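Long-range contacts in probable chemoreceptor (Methyl-accepting chemotaxis) transmembrane protein (Rhizobium meliloti, PDB 6D8V), which senses quaternary ammonium compounds as a bacterial chemotaxis receptor, binding ligands such as dimethylprolinium in its sensory domain: residues A135-P139 against S196-L202; T150-Y156 against S168-L174; L40-A45 against V158-G162. All blocks are in the same frame, centred on the assembly; numbering follows the deposited sequence.

Contact 2 lies near the centre of the chain, contact 1 beside it, and contact 3 far out at the end of the long helix 2-45. Contacts 2 and 3 share strand 149-160, and strand 135-136 of contact 1 is another neighbour of that strand, so all three reach one antiparallel sheet. Contact 2 is regular strand pairing with a ligand-facing carboxylate. Contact 1, also buried, joins this sheet to the turn after strand 191-195 of the second sheet through amides, hydroxyls and apolar carbons. Contact 3 is partly exposed and relies on small residues and one His-Ser bond. Thr137 O to Thr152 OG1 ties contact 1 to contact 2.

Contact 1 of 3, residues A135-P139 against S196-L202; sequences AITQP and SQSGKWL
Gln138 carries the polar half of this contact, its side-chain amide reaching into the type I turn that runs from Ser196 to Gly199. Ser196 OG donates to Gln138 OE1, at a modelled 2.5 Å that is very short and doubtful in detail. It also accepts a bond from Lys200 N (3.1 Å), which joins the amide to the backbone just past the turn. The bend in the Gln138 chain at chi2 (-70°) brings its amide round to the serine. Gly199 closes the turn at a positive phi that glycine tolerates best.

A second kind of contact is amide stacking. The Gln138 and Gln197 side chains come from opposite directions and lie with their planes 6° apart, Gln197 CD being 3.7 Å from Gln138 NE2. The Gln197 amide is oriented from outside the pair by a bond between its OE1 and Trp261 NE1, so two glutamines suit a place where flat polar groups can stack while their oxygens take hydrogen bonds. Exchanging Gln138 for an alanine would probably leave Ser196 OG without this acceptor and the Gln197 amide without its stacking partner.

Apolar contact completes the set. Pro139, a compact apolar ring, suits the branched end of Leu202: its CG lies 3.5 Å from Leu202 CD2, the side chains meeting at about a right angle. Lys200 lays its aliphatic CB near Pro139 CG (4.0 Å).

The segments adjoin different sheets, and no backbone hydrogen bond joins them to each other. Their union, consistent with a double-Cache sensor whose two modules abut, therefore depends on side-chain chemistry: directional amide and hydroxyl groups beside a small hydrophobic patch.

Contact 2 of 3, residues T150-Y156 against S168-L174; sequences TMTSIAY and SGVDISL. With PBE (1,1-dimethyl-prolinium), chain C.
Thr152 and Ile172 exchange a pair of backbone bonds near the open end of an antiparallel beta hairpin, strands 149-160 and 163-173, in the ligand-binding sheet of the Cache (PDC) fold. Ile172 N donates to Thr152 O at 2.8 Å, and Thr152 N returns the bond to Ile172 O. Tyr156 and Ser168 repeat the pattern; Ile154 N gives to Val170 O, the return bond being less certain. Leu174 N meets Thr150 O where the second strand gives way to a helix.

Side-chain hydroxyls find partners too. Thr152 OG1 is bonded to Thr137 O, Ser168 OG to Trp72 O, and Ser173 OG caps the following helix through Ala176 N. On the other face from the Ile154-Ile172 apolar contact, Ser153 OG donates to Asp171 OD1 (2.6 Å), approaching 49° above the carboxylate plane. Trp72 NE1 also bonds to that oxygen and Tyr140 OH to the serine hydroxyl, so neighbours on other strands help to fix the aspartate's rotation.

Asp171 OD2 faces the ligand. A quaternary ammonium has no N-H to donate, and an aspartate suits it because a negative charge can probably offset its positive one without a hydrogen bond. The unbranched Met151 chain, extended at chi2 (-179°), carries its soft sulfur to the ligand side, Met151 SD lying 3.8 Å from PBE CF. Asp171 OD2 stands 3.0 Å from the same PBE CF and 4.3 Å from PBE N.

Contact 3 of 3, residues L40-A45 against V158-G162; sequences LGRGHA and VMSNG
His44 and Ser160 meet at the last turn of helix 2-45, where the helix lies against the outer end of strand 149-160. The axes of residues 40-45 and 158-160 approach to 6.4 Å and run 20° from parallel, so neighbouring turns of the helix can follow the same strand.

The close-packed part centres on Gly41, whose CA comes 4.8 Å from the CA of Ser160. A CB on Gly41 would point toward the strand and probably crowd the Met159 carbonyl, which is consistent with glycine here, though the local spacing is uncertain. One residue pair deeper, Val158 fills the space beside the helix backbone: with CG1 anti to its backbone N (chi1 176°), Val158 CG1 lies 3.7 Å from Gly41 N and 4.1 Å from Leu40 CB. Branching at CB serves valine, since its other methyl, CG2, packs against Ser168 N of the adjoining strand.

At the helix end His44 ND1 and Ser160 OG form a hydrogen bond, either able to donate, at a very short modelled 2.4 Å whose exact length is doubtful. The hydroxyl comes at the edge of the imidazole, near its plane. His44 NE2 has a weak bond to Ala79 O; an imidazole suits a place with partners for both nitrogens, and serine offers a small hydroxyl.

The solvent side is looser. Ala45 CB touches Asn161 OD1 at 3.6 Å, both residues being exposed, and the CB of Met159 points away from the helix.

Small and apolar groups thus allow close approach, while the one directional bond probably sets the helix end's position on the strand.

Contact 1 of 3, residues A135-P139 against S196-L202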
loop_
_atom_site.group_PDB
_atom_site.type_symbol
_atom_site.label_atom_id
_atom_site.label_comp_id
_atom_site.label_asym_id
_atom_site.label_seq_id
_atom_site.Cartn_x
_atom_site.Cartn_y
_atom_site.Cartn_z
ATOM N N ALA A 135 -2.886 3.295 9.188
ATOM C CA ALA A 135 -3.872 3.060 8.146
ATOM C C ALA A 135 -3.163 2.766 6.832
ATOM O O ALA A 135 -1.950 2.958 6.699
ATOM C CB ALA A 135 -4.821 4.255 8.006
ATOM N N ILE A 136 -3.949 2.304 5.855
ATOM C CA ILE A 136 -3.462 1.962 4.523
ATOM C C ILE A 136 -4.454 2.476 3.478
ATOM O O ILE A 136 -5.672 2.392 3.661
ATOM C CB ILE A 136 -3.235 0.439 4.395
ATOM C CG1 ILE A 136 -2.520 0.110 3.080
ATOM C CG2 ILE A 136 -4.546 -0.331 4.527
ATOM C CD1 ILE A 136 -1.989 -1.315 3.014
ATOM N N THR A 137 -3.932 3.007 2.379
ATOM C CA THR A 137 -4.741 3.753 1.425
ATOM C C THR A 137 -5.241 2.872 0.285
ATOM O O THR A 137 -4.665 1.837 -0.051
ATOM C CB THR A 137 -3.950 4.921 0.825
ATOM O OG1 THR A 137 -2.940 4.414 -0.060
ATOM C CG2 THR A 137 -3.298 5.750 1.915
ATOM N N GLN A 138 -6.334 3.310 -0.318
ATOM C CA GLN A 138 -6.722 2.760 -1.599
ATOM C C GLN A 138 -5.653 3.117 -2.623
ATOM O O GLN A 138 -4.973 4.141 -2.497
ATOM C CB GLN A 138 -8.087 3.290 -2.048
ATOM C CG GLN A 138 -9.272 2.748 -1.255
ATOM C CD GLN A 138 -9.546 1.277 -1.519
ATOM O OE1 GLN A 138 -8.995 0.687 -2.446
ATOM N NE2 GLN A 138 -10.401 0.678 -0.699
ATOM N N PRO A 139 -5.479 2.282 -3.641
ATOM C CA PRO A 139 -4.427 2.545 -4.623
ATOM C C PRO A 139 -4.620 3.900 -5.285
ATOM O O PRO A 139 -5.723 4.254 -5.712
ATOM C CB PRO A 139 -4.570 1.381 -5.613
ATOM C CG PRO A 139 -5.937 0.879 -5.419
ATOM C CD PRO A 139 -6.268 1.089 -3.982
ATOM N N SER A 196 -8.343 -4.573 -3.560
ATOM C CA SER A 196 -8.124 -3.740 -2.386
ATOM C C SER A 196 -9.289 -3.855 -1.405
ATOM O O SER A 196 -10.209 -4.661 -1.569
ATOM C CB SER A 196 -7.925 -2.283 -2.788
ATOM O OG SER A 196 -9.172 -1.672 -3.090
ATOM N N GLN A 197 -9.248 -3.001 -0.378
ATOM C CA GLN A 197 -10.274 -2.953 0.658
ATOM C C GLN A 197 -11.677 -2.755 0.090
ATOM O O GLN A 197 -12.662 -3.199 0.694
ATOM C CB GLN A 197 -9.946 -1.815 1.621
ATOM C CG GLN A 197 -8.484 -1.755 2.038
ATOM C CD GLN A 197 -7.653 -0.797 1.204
ATOM O OE1 GLN A 197 -6.969 -1.209 0.263
ATOM N NE2 GLN A 197 -7.691 0.487 1.559
ATOM N N SER A 198 -11.792 -2.053 -1.037
ATOM C CA SER A 198 -13.082 -1.754 -1.639
ATOM C C SER A 198 -13.276 -2.475 -2.963
ATOM O O SER A 198 -14.221 -2.165 -3.702
ATOM C CB SER A 198 -13.240 -0.246 -1.828
ATOM O OG SER A 198 -12.206 0.276 -2.641
ATOM N N GLY A 199 -12.403 -3.430 -3.282
ATOM C CA GLY A 199 -12.516 -4.144 -4.532
ATOM C C GLY A 199 -11.857 -3.466 -5.714
ATOM O O GLY A 199 -12.137 -3.837 -6.857
ATOM N N LYS A 200 -11.010 -2.468 -5.481
ATOM C CA LYS A 200 -10.222 -1.891 -6.559
ATOM C C LYS A 200 -9.090 -2.850 -6.926
ATOM O O LYS A 200 -8.610 -3.623 -6.086
ATOM C CB LYS A 200 -9.648 -0.532 -6.136
ATOM C CG LYS A 200 -10.630 0.456 -5.509
ATOM C CD LYS A 200 -11.021 1.534 -6.504
ATOM C CE LYS A 200 -11.528 2.808 -5.823
ATOM N NZ LYS A 200 -10.518 3.395 -4.885
ATOM N N TRP A 201 -8.657 -2.788 -8.191
ATOM C CA TRP A 201 -7.601 -3.667 -8.693
ATOM C C TRP A 201 -6.242 -3.197 -8.182
ATOM O O TRP A 201 -5.820 -2.073 -8.477
ATOM C CB TRP A 201 -7.594 -3.704 -10.217
ATOM C CG TRP A 201 -8.689 -4.502 -10.860
ATOM C CD1 TRP A 201 -9.896 -4.031 -11.310
ATOM C CD2 TRP A 201 -8.666 -5.904 -11.173
ATOM N NE1 TRP A 201 -10.627 -5.055 -11.878
ATOM C CE2 TRP A 201 -9.898 -6.214 -11.802
ATOM C CE3 TRP A 201 -7.729 -6.925 -10.982
ATOM C CZ2 TRP A 201 -10.215 -7.506 -12.235
ATOM C CZ3 TRP A 201 -8.047 -8.208 -11.419
ATOM C CH2 TRP A 201 -9.278 -8.483 -12.038
ATOM N N LEU A 202 -5.558 -4.069 -7.419
ATOM C CA LEU A 202 -4.184 -3.865 -6.970
ATOM C C LEU A 202 -3.187 -4.593 -7.859
ATOM O O LEU A 202 -2.073 -4.099 -8.083
ATOM C CB LEU A 202 -4.035 -4.334 -5.527
ATOM C CG LEU A 202 -4.683 -3.458 -4.474
ATOM C CD1 LEU A 202 -4.384 -3.993 -3.096
ATOM C CD2 LEU A 202 -4.168 -2.045 -4.618
#

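Contact 2 of 3, residues T150-Y156 against S168-L174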
loop_
_atom_site.group_PDB
_atom_site.type_symbol
_atom_site.label_atom_id
_atom_site.label_comp_id
_atom_site.label_asym_id
_atom_site.label_seq_id
_atom_site.Cartn_x
_atom_site.Cartn_y
_atom_site.Cartn_z
ATOM N N THR A 150 1.831 3.997 -9.559
ATOM C CA THR A 150 0.657 3.683 -8.755
ATOM C C THR A 150 1.057 2.856 -7.533
ATOM O O THR A 150 1.695 1.808 -7.661
ATOM C CB THR A 150 -0.365 2.929 -9.603
ATOM O OG1 THR A 150 0.273 1.799 -10.212
ATOM C CG2 THR A 150 -0.896 3.826 -10.697
ATOM N N MET A 151 0.677 3.329 -6.351
ATOM C CA MET A 151 1.145 2.730 -5.110
ATOM C C MET A 151 0.045 2.807 -4.059
ATOM O O MET A 151 -0.913 3.578 -4.183
ATOM C CB MET A 151 2.386 3.450 -4.581
ATOM C CG MET A 151 2.081 4.899 -4.251
ATOM S SD MET A 151 3.478 5.842 -3.662
ATOM C CE MET A 151 4.641 5.628 -5.009
ATOM N N THR A 152 0.201 1.992 -3.019
ATOM C CA THR A 152 -0.577 2.079 -1.795
ATOM C C THR A 152 0.344 2.515 -0.664
ATOM O O THR A 152 1.531 2.176 -0.655
ATOM C CB THR A 152 -1.218 0.729 -1.448
ATOM O OG1 THR A 152 -2.090 0.892 -0.323
ATOM C CG2 THR A 152 -0.145 -0.285 -1.099
ATOM N N SER A 153 -0.202 3.257 0.302
ATOM C CA SER A 153 0.615 3.865 1.342
ATOM C C SER A 153 0.158 3.440 2.731
ATOM O O SER A 153 -1.036 3.499 3.049
ATOM C CB SER A 153 0.599 5.385 1.223
ATOM O OG SER A 153 1.357 5.794 0.111
ATOM N N ILE A 154 1.120 3.031 3.552
ATOM C CA ILE A 154 0.907 2.722 4.958
ATOM C C ILE A 154 1.391 3.927 5.752
ATOM O O ILE A 154 2.575 4.276 5.712
ATOM C CB ILE A 154 1.635 1.434 5.359
ATOM C CG1 ILE A 154 1.034 0.261 4.588
ATOM C CG2 ILE A 154 1.532 1.183 6.848
ATOM C CD1 ILE A 154 1.734 -1.050 4.826
ATOM N N ALA A 155 0.476 4.585 6.456
ATOM C CA ALA A 155 0.785 5.831 7.137
ATOM C C ALA A 155 0.404 5.735 8.606
ATOM O O ALA A 155 -0.577 5.080 8.974
ATOM C CB ALA A 155 0.063 7.022 6.494
ATOM N N TYR A 156 1.202 6.395 9.440
ATOM C CA TYR A 156 1.041 6.424 10.882
ATOM C C TYR A 156 1.114 7.859 11.378
ATOM O O TYR A 156 1.833 8.684 10.806
ATOM C CB TYR A 156 2.126 5.592 11.584
ATOM C CG TYR A 156 1.742 4.152 11.802
ATOM C CD1 TYR A 156 2.012 3.190 10.840
ATOM C CD2 TYR A 156 1.104 3.751 12.972
ATOM C CE1 TYR A 156 1.658 1.863 11.044
ATOM C CE2 TYR A 156 0.740 2.436 13.174
ATOM C CZ TYR A 156 1.019 1.497 12.206
ATOM O OH TYR A 156 0.659 0.182 12.398
ATOM N N SER A 168 3.726 10.215 8.987
ATOM C CA SER A 168 4.766 9.497 8.264
ATOM C C SER A 168 4.200 8.202 7.689
ATOM O O SER A 168 3.245 7.623 8.216
ATOM C CB SER A 168 5.951 9.187 9.182
ATOM O OG SER A 168 6.798 8.209 8.600
ATOM N N GLY A 169 4.791 7.746 6.591
ATOM C CA GLY A 169 4.306 6.527 5.969
ATOM C C GLY A 169 5.315 5.923 5.013
ATOM O O GLY A 169 6.364 6.499 4.724
ATOM N N VAL A 170 4.953 4.752 4.500
ATOM C CA VAL A 170 5.778 3.950 3.606
ATOM C C VAL A 170 4.923 3.552 2.408
ATOM O O VAL A 170 3.692 3.472 2.508
ATOM C CB VAL A 170 6.318 2.714 4.366
ATOM C CG1 VAL A 170 6.955 1.707 3.430
ATOM C CG2 VAL A 170 7.295 3.159 5.429
ATOM N N ASP A 171 5.564 3.293 1.265
ATOM C CA ASP A 171 4.819 3.020 0.033
ATOM C C ASP A 171 5.111 1.631 -0.510
ATOM O O ASP A 171 6.235 1.137 -0.414
ATOM C CB ASP A 171 5.116 4.050 -1.072
ATOM C CG ASP A 171 4.807 5.457 -0.641
ATOM O OD1 ASP A 171 3.942 5.640 0.253
ATOM O OD2 ASP A 171 5.437 6.382 -1.190
ATOM N N ILE A 172 4.083 1.014 -1.084
ATOM C CA ILE A 172 4.193 -0.240 -1.815
ATOM C C ILE A 172 3.708 0.036 -3.227
ATOM O O ILE A 172 2.527 0.348 -3.433
ATOM C CB ILE A 172 3.368 -1.364 -1.172
ATOM C CG1 ILE A 172 3.731 -1.529 0.308
ATOM C CG2 ILE A 172 3.585 -2.663 -1.921
ATOM C CD1 ILE A 172 2.996 -2.670 0.995
ATOM N N SER A 173 4.618 -0.050 -4.191
ATOM C CA SER A 173 4.241 0.166 -5.576
ATOM C C SER A 173 3.357 -0.975 -6.052
ATOM O O SER A 173 3.547 -2.135 -5.672
ATOM C CB SER A 173 5.482 0.277 -6.455
ATOM O OG SER A 173 6.016 -0.997 -6.756
ATOM N N LEU A 174 2.368 -0.642 -6.880
ATOM C CA LEU A 174 1.508 -1.688 -7.407
ATOM C C LEU A 174 2.294 -2.697 -8.232
ATOM O O LEU A 174 1.844 -3.838 -8.398
ATOM C CB LEU A 174 0.380 -1.071 -8.228
ATOM C CG LEU A 174 -0.974 -0.863 -7.541
ATOM C CD1 LEU A 174 -0.804 -0.445 -6.108
ATOM C CD2 LEU A 174 -1.783 0.186 -8.300
HETATM N N PBE C . 3.702 10.305 -1.328
HETATM C CD PBE C . 3.169 10.066 -0.159
HETATM C CA PBE C . 2.483 10.726 -2.132
HETATM C CB PBE C . 1.745 11.682 -1.112
HETATM C CG PBE C . 2.012 11.211 0.028
HETATM C CE PBE C . 4.702 11.387 -1.212
HETATM C CF PBE C . 4.304 9.078 -1.885
HETATM C C PBE C . 2.735 11.383 -3.394
HETATM O O PBE C . 1.809 12.045 -3.939
HETATM O OXT PBE C . 3.849 11.283 -3.972
#

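Contact 3 of 3, residues L40-A45 against V158-G162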
loop_
_atom_site.group_PDB
_atom_site.type_symbol
_atom_site.label_atom_id
_atom_site.label_comp_id
_atom_site.label_asym_id
_atom_site.label_seq_id
_atom_site.Cartn_x
_atom_site.Cartn_y
_atom_site.Cartn_z
ATOM N N LEU A 40 10.739 9.832 14.711
ATOM C CA LEU A 40 10.495 11.207 14.289
ATOM C C LEU A 40 9.774 11.996 15.381
ATOM O O LEU A 40 10.080 13.173 15.610
ATOM C CB LEU A 40 9.703 11.231 12.981
ATOM C CG LEU A 40 10.450 10.772 11.727
ATOM C CD1 LEU A 40 9.557 10.837 10.478
ATOM C CD2 LEU A 40 11.734 11.574 11.516
ATOM N N GLY A 41 8.833 11.361 16.077
ATOM C CA GLY A 41 8.133 11.990 17.182
ATOM C C GLY A 41 9.000 12.220 18.406
ATOM O O GLY A 41 9.111 13.353 18.883
ATOM N N ARG A 42 9.615 11.158 18.935
ATOM C CA ARG A 42 10.513 11.330 20.074
ATOM C C ARG A 42 11.657 12.278 19.728
ATOM O O ARG A 42 12.044 13.119 20.546
ATOM C CB ARG A 42 11.055 9.972 20.552
ATOM C CG ARG A 42 10.174 9.217 21.572
ATOM C CD ARG A 42 11.001 8.377 22.591
ATOM N NE ARG A 42 11.155 9.032 23.900
ATOM C CZ ARG A 42 10.232 9.019 24.861
ATOM N NH1 ARG A 42 9.083 8.387 24.662
ATOM N NH2 ARG A 42 10.446 9.643 26.019
ATOM N N GLY A 43 12.220 12.156 18.521
ATOM C CA GLY A 43 13.255 13.087 18.098
ATOM C C GLY A 43 12.804 14.529 18.102
ATOM O O GLY A 43 13.636 15.438 18.243
ATOM N N HIS A 44 11.500 14.754 17.951
ATOM C CA HIS A 44 10.939 16.090 18.064
ATOM C C HIS A 44 10.726 16.469 19.525
ATOM O O HIS A 44 11.097 17.570 19.949
ATOM C CB HIS A 44 9.627 16.157 17.282
ATOM C CG HIS A 44 9.010 17.521 17.241
ATOM N ND1 HIS A 44 8.346 18.072 18.315
ATOM C CD2 HIS A 44 8.930 18.434 16.243
ATOM C CE1 HIS A 44 7.896 19.270 17.987
ATOM N NE2 HIS A 44 8.236 19.513 16.734
ATOM N N ALA A 45 10.150 15.556 20.311
ATOM C CA ALA A 45 9.886 15.848 21.717
ATOM C C ALA A 45 11.140 16.335 22.435
ATOM O O ALA A 45 11.087 17.301 23.205
ATOM C CB ALA A 45 9.318 14.611 22.416
ATOM N N VAL A 158 2.456 10.828 13.565
ATOM C CA VAL A 158 3.683 11.184 14.267
ATOM C C VAL A 158 3.302 12.068 15.448
ATOM O O VAL A 158 2.677 13.120 15.265
ATOM C CB VAL A 158 4.681 11.893 13.337
ATOM C CG1 VAL A 158 5.908 12.337 14.114
ATOM C CG2 VAL A 158 5.088 10.981 12.201
ATOM N N MET A 159 3.677 11.646 16.657
ATOM C CA MET A 159 3.294 12.332 17.884
ATOM C C MET A 159 4.509 12.953 18.561
ATOM O O MET A 159 5.607 12.388 18.533
ATOM C CB MET A 159 2.603 11.374 18.856
ATOM C CG MET A 159 1.418 10.635 18.272
ATOM S SD MET A 159 -0.004 11.692 17.957
ATOM C CE MET A 159 -0.298 12.344 19.599
ATOM N N SER A 160 4.304 14.118 19.177
ATOM C CA SER A 160 5.378 14.823 19.878
ATOM C C SER A 160 4.786 15.399 21.162
ATOM O O SER A 160 4.167 16.467 21.149
ATOM C CB SER A 160 6.001 15.897 19.000
ATOM O OG SER A 160 7.128 16.464 19.636
ATOM N N ASN A 161 4.976 14.678 22.270
ATOM C CA ASN A 161 4.449 15.078 23.575
ATOM C C ASN A 161 2.922 15.159 23.563
ATOM O O ASN A 161 2.327 16.165 23.953
ATOM C CB ASN A 161 5.057 16.406 24.039
ATOM C CG ASN A 161 6.279 16.214 24.922
ATOM O OD1 ASN A 161 7.359 16.716 24.615
ATOM N ND2 ASN A 161 6.115 15.483 26.026
ATOM N N GLY A 162 2.283 14.083 23.107
ATOM C CA GLY A 162 0.841 13.962 23.174
ATOM C C GLY A 162 0.047 14.795 22.186
ATOM O O GLY A 162 -1.189 14.742 22.216
#